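Local atomic coordinates of OBCA, Oxalate Biosynthetic Component A (Burkholderia glumae, PDB entry 4NNB), a protein that is a TIM-barrel protein, probably a metal-dependent enzyme, that holds a magnesium ion and an oxaloacetate ion in one pocket. Residues A[5-10]-A[372-377]; A[219-224]-A[517-522]. One frame throughout, in Å; residues are numbered along the deposited sequence.

Contacts 1 and 2 show how an eight-stranded parallel barrel is filled at different levels. The touching residues of both are buried, and the two meet along neighbouring strands, where Ala10 N probably hydrogen-bonds to Val222 O (2.8 Å). They also join where Tyr7 CB packs on Val519 CG2 (3.6 Å), linking barrel interior to helix. Contact 1 joins two strands that are not neighbours, so it crosses the interior, with sparse side-chain touches and a bridging water. Contact 2 sets Ala221 and Val222 against helix 516-523; its touches are purely apolar, although the outer side of that helix is exposed. The chemistry changes along segment 219-224, from small hydrophobic groups near the helix to a metal ligand at His224.

Contact 1: A[5-10]-A[372-377]; sequences SLYITA and PVLFML
The phenol ring of Tyr7 reaches toward Leu374, whose CD2 stands off the ring plane near the hydroxyl end, 4.4 Å from Tyr7 OH. On that same side Val519 CG1 lies over the face, almost above the ring centre, and Phe523 meets the ring in a T-shaped stack. Beyond the hydroxyl end a water completes the link: Tyr7 OH donates to it at 2.8 Å, and the water donates in turn to Phe375 O at 3.1 Å. A weak hydrogen bond joins Tyr7 OH to Ser447 OG as well. The CB of Phe375 is directed away from segment 5-10, and its ring meets Phe441 with the planes inclined at about 55°.

Further along, Thr9 OG1 approaches Met376 CE at 4.2 Å. The methionine starts with CG anti to the backbone N (chi1 175°), and two bends near 65° fold the methyl toward the threonine. Its side chain lies about 8 Å from both the magnesium and oxaloacetate ions.

The closest CA atoms, those of Thr9 and Met376, are still 9.8 Å apart. Strands 469-472 and 444-449 intervene on one side and four strands on the other, so the contact crosses the interior of a closed, eight-stranded parallel TIM barrel.

Contact 2: A[219-224]-A[517-522]; sequences GAAVVH and AQVRDM. With MG (magnesium ion), chain B.
Val519 turns its two methyl groups to different partners on segment 219-224. CG2, set beside the backbone N and anti to the carbonyl carbon, meets Ala221 CB at 3.7 Å; CG1, anti to the backbone N (chi1 170°), approaches Val222 CG2 at 4.3 Å. The valine thus presents a forked end to two consecutive residues. The CB atoms of Ala221 and Val519 are directed at the opposite segment, whereas that of Val222 is set across the approach and offers a methyl from its flank. Small side chains permit a close backbone approach, with the CA atoms of Ala221 and Val519 6.9 Å apart. Tyr7 of strand 5-10, Ile273 and Leu514 add to the surroundings of Val519, so that helix 516-523 rests on the barrel strands. Just beyond this patch, Arg520 forms a salt bridge to Glu307.

Two residues past Val222, His224 lies further along the strand, well clear of the helix, and binds magnesium through NE2 at 2.2 Å. His226, Glu475 and a water at 2.3 Å share the ion, while His224 ND1 makes a weak hydrogen bond to Asn275 OD1. The contact itself contains no polar bond: helix 516-523 is held to Ala221 and Val222 by dispersion and hydrophobic burial, and the coordination chemistry lies further along the strand.

Contact 1: A[5-10]-A[372-377]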
# COMPACT_ATOMS: atom_id res chain seq x y z
N SER A 5 -23.01 -11.18 -3.67
CA SER A 5 -21.78 -11.90 -3.95
C SER A 5 -20.70 -10.83 -4.14
O SER A 5 -21.01 -9.71 -4.52
CB SER A 5 -21.90 -12.74 -5.22
OG SER A 5 -22.72 -13.87 -5.00
N LEU A 6 -19.44 -11.17 -3.86
CA LEU A 6 -18.38 -10.16 -3.93
C LEU A 6 -17.12 -10.64 -4.65
O LEU A 6 -16.81 -11.84 -4.67
CB LEU A 6 -18.02 -9.64 -2.54
CG LEU A 6 -19.03 -8.74 -1.84
CD1 LEU A 6 -19.97 -9.55 -0.97
CD2 LEU A 6 -18.31 -7.71 -1.01
N TYR A 7 -16.40 -9.70 -5.24
CA TYR A 7 -15.09 -10.05 -5.77
C TYR A 7 -14.01 -9.26 -5.02
O TYR A 7 -14.25 -8.13 -4.59
CB TYR A 7 -15.00 -9.87 -7.30
CG TYR A 7 -15.20 -8.46 -7.81
CD1 TYR A 7 -14.11 -7.65 -8.10
CD2 TYR A 7 -16.48 -7.95 -8.02
CE1 TYR A 7 -14.29 -6.35 -8.58
CE2 TYR A 7 -16.67 -6.66 -8.49
CZ TYR A 7 -15.57 -5.87 -8.77
OH TYR A 7 -15.75 -4.58 -9.24
N ILE A 8 -12.86 -9.89 -4.84
CA ILE A 8 -11.76 -9.24 -4.13
C ILE A 8 -10.79 -8.72 -5.17
O ILE A 8 -10.40 -9.45 -6.08
CB ILE A 8 -11.03 -10.22 -3.18
CG1 ILE A 8 -11.99 -10.69 -2.08
CG2 ILE A 8 -9.78 -9.55 -2.56
CD1 ILE A 8 -11.48 -11.87 -1.23
N THR A 9 -10.45 -7.44 -5.04
CA THR A 9 -9.34 -6.89 -5.81
C THR A 9 -8.06 -6.89 -4.97
O THR A 9 -8.04 -6.38 -3.85
CB THR A 9 -9.64 -5.44 -6.29
OG1 THR A 9 -10.70 -5.48 -7.27
CG2 THR A 9 -8.39 -4.83 -6.96
N ALA A 10 -6.99 -7.47 -5.50
CA ALA A 10 -5.68 -7.37 -4.86
C ALA A 10 -4.92 -6.17 -5.43
O ALA A 10 -4.88 -5.98 -6.64
CB ALA A 10 -4.89 -8.63 -5.09
N PRO A 372 -21.16 -4.02 -16.91
CA PRO A 372 -21.37 -3.02 -15.86
C PRO A 372 -20.24 -2.00 -15.80
O PRO A 372 -19.07 -2.33 -16.07
CB PRO A 372 -21.37 -3.86 -14.57
CG PRO A 372 -20.59 -5.09 -14.93
CD PRO A 372 -20.96 -5.37 -16.35
N VAL A 373 -20.59 -0.77 -15.47
CA VAL A 373 -19.59 0.28 -15.24
C VAL A 373 -18.97 0.02 -13.87
O VAL A 373 -19.67 -0.30 -12.91
CB VAL A 373 -20.24 1.67 -15.30
CG1 VAL A 373 -19.17 2.76 -15.13
CG2 VAL A 373 -21.00 1.84 -16.64
N LEU A 374 -17.64 0.13 -13.79
CA LEU A 374 -16.92 -0.27 -12.58
C LEU A 374 -16.43 0.93 -11.79
O LEU A 374 -15.88 1.87 -12.36
CB LEU A 374 -15.70 -1.12 -12.97
CG LEU A 374 -15.92 -2.31 -13.90
CD1 LEU A 374 -14.58 -3.03 -14.14
CD2 LEU A 374 -16.94 -3.25 -13.31
N PHE A 375 -16.62 0.89 -10.47
CA PHE A 375 -16.20 1.98 -9.58
C PHE A 375 -15.40 1.42 -8.40
O PHE A 375 -15.69 0.33 -7.90
CB PHE A 375 -17.41 2.76 -9.04
CG PHE A 375 -18.24 3.41 -10.12
CD1 PHE A 375 -18.00 4.73 -10.50
CD2 PHE A 375 -19.24 2.70 -10.77
CE1 PHE A 375 -18.75 5.33 -11.52
CE2 PHE A 375 -20.01 3.30 -11.77
CZ PHE A 375 -19.76 4.62 -12.14
N MET A 376 -14.39 2.17 -7.96
CA MET A 376 -13.65 1.85 -6.74
C MET A 376 -13.74 3.06 -5.82
O MET A 376 -13.29 4.15 -6.18
CB MET A 376 -12.19 1.49 -7.05
CG MET A 376 -11.31 1.25 -5.81
SD MET A 376 -11.84 -0.22 -4.90
CE MET A 376 -11.49 -1.47 -6.12
N LEU A 377 -14.35 2.88 -4.64
CA LEU A 377 -14.44 3.97 -3.67
C LEU A 377 -13.12 4.08 -2.90
O LEU A 377 -12.75 3.17 -2.15
CB LEU A 377 -15.61 3.75 -2.70
CG LEU A 377 -17.01 3.58 -3.33
CD1 LEU A 377 -18.06 3.36 -2.23
CD2 LEU A 377 -17.37 4.78 -4.24
O HOH W 1 -14.38 -2.09 -9.22

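Contact 2: A[219-224]-A[517-522]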
# COMPACT_ATOMS: atom_id res chain seq x y z
N GLY A 219 -7.48 -15.98 -3.53
CA GLY A 219 -8.87 -15.62 -3.71
C GLY A 219 -9.20 -14.35 -4.50
O GLY A 219 -10.37 -14.05 -4.71
N ALA A 220 -8.19 -13.60 -4.94
CA ALA A 220 -8.46 -12.33 -5.62
C ALA A 220 -8.89 -12.59 -7.06
O ALA A 220 -8.22 -13.32 -7.79
CB ALA A 220 -7.22 -11.41 -5.57
N ALA A 221 -9.99 -11.97 -7.48
CA ALA A 221 -10.46 -12.10 -8.86
C ALA A 221 -9.80 -11.08 -9.80
O ALA A 221 -9.65 -11.32 -11.00
CB ALA A 221 -11.98 -11.95 -8.91
N VAL A 222 -9.41 -9.93 -9.25
CA VAL A 222 -8.85 -8.83 -10.03
C VAL A 222 -7.58 -8.34 -9.36
O VAL A 222 -7.51 -8.24 -8.13
CB VAL A 222 -9.86 -7.65 -10.15
CG1 VAL A 222 -9.22 -6.44 -10.85
CG2 VAL A 222 -11.14 -8.10 -10.89
N VAL A 223 -6.55 -8.03 -10.15
CA VAL A 223 -5.32 -7.50 -9.59
C VAL A 223 -5.00 -6.12 -10.18
O VAL A 223 -4.79 -5.99 -11.39
CB VAL A 223 -4.13 -8.45 -9.82
CG1 VAL A 223 -2.89 -7.93 -9.08
CG2 VAL A 223 -4.49 -9.88 -9.35
N HIS A 224 -4.96 -5.12 -9.31
CA HIS A 224 -4.65 -3.73 -9.71
C HIS A 224 -3.14 -3.52 -9.60
O HIS A 224 -2.56 -3.69 -8.53
CB HIS A 224 -5.44 -2.76 -8.81
CG HIS A 224 -5.05 -1.32 -8.95
ND1 HIS A 224 -5.38 -0.55 -10.06
CD2 HIS A 224 -4.42 -0.48 -8.10
CE1 HIS A 224 -4.93 0.68 -9.89
NE2 HIS A 224 -4.34 0.75 -8.71
N ALA A 517 -12.55 -16.26 -13.33
CA ALA A 517 -13.32 -16.75 -14.48
C ALA A 517 -14.75 -16.24 -14.42
O ALA A 517 -15.33 -15.90 -15.44
CB ALA A 517 -13.29 -18.28 -14.55
N GLN A 518 -15.31 -16.18 -13.22
CA GLN A 518 -16.69 -15.72 -13.06
C GLN A 518 -16.85 -14.22 -13.28
O GLN A 518 -17.83 -13.77 -13.88
CB GLN A 518 -17.20 -16.07 -11.68
CG GLN A 518 -17.36 -17.57 -11.42
CD GLN A 518 -17.72 -17.84 -9.99
OE1 GLN A 518 -16.91 -17.63 -9.08
NE2 GLN A 518 -18.96 -18.27 -9.76
N VAL A 519 -15.91 -13.44 -12.76
CA VAL A 519 -15.97 -11.98 -12.93
C VAL A 519 -15.85 -11.62 -14.41
O VAL A 519 -16.61 -10.79 -14.89
CB VAL A 519 -14.91 -11.24 -12.05
CG1 VAL A 519 -14.83 -9.73 -12.41
CG2 VAL A 519 -15.24 -11.40 -10.58
N ARG A 520 -14.92 -12.27 -15.12
CA ARG A 520 -14.73 -12.05 -16.55
C ARG A 520 -16.02 -12.30 -17.29
O ARG A 520 -16.43 -11.51 -18.14
CB ARG A 520 -13.73 -13.02 -17.16
CG ARG A 520 -12.37 -13.04 -16.55
CD ARG A 520 -11.46 -13.93 -17.37
NE ARG A 520 -11.23 -13.31 -18.66
CZ ARG A 520 -10.16 -12.59 -18.96
NH1 ARG A 520 -9.20 -12.43 -18.06
NH2 ARG A 520 -10.05 -12.05 -20.16
N ASP A 521 -16.65 -13.42 -16.98
CA ASP A 521 -17.85 -13.78 -17.70
C ASP A 521 -19.00 -12.82 -17.39
O ASP A 521 -19.64 -12.30 -18.30
CB ASP A 521 -18.27 -15.21 -17.40
CG ASP A 521 -19.51 -15.60 -18.16
OD1 ASP A 521 -19.41 -15.76 -19.39
OD2 ASP A 521 -20.59 -15.68 -17.53
N MET A 522 -19.23 -12.58 -16.11
CA MET A 522 -20.35 -11.76 -15.70
C MET A 522 -20.20 -10.26 -16.02
O MET A 522 -21.19 -9.56 -16.17
CB MET A 522 -20.63 -11.96 -14.22
CG MET A 522 -21.23 -13.32 -13.90
SD MET A 522 -20.77 -13.96 -12.26
CE MET A 522 -21.61 -12.81 -11.17
MG MG B . -3.41 2.49 -7.82
O HOH W 2 -5.37 2.98 -6.81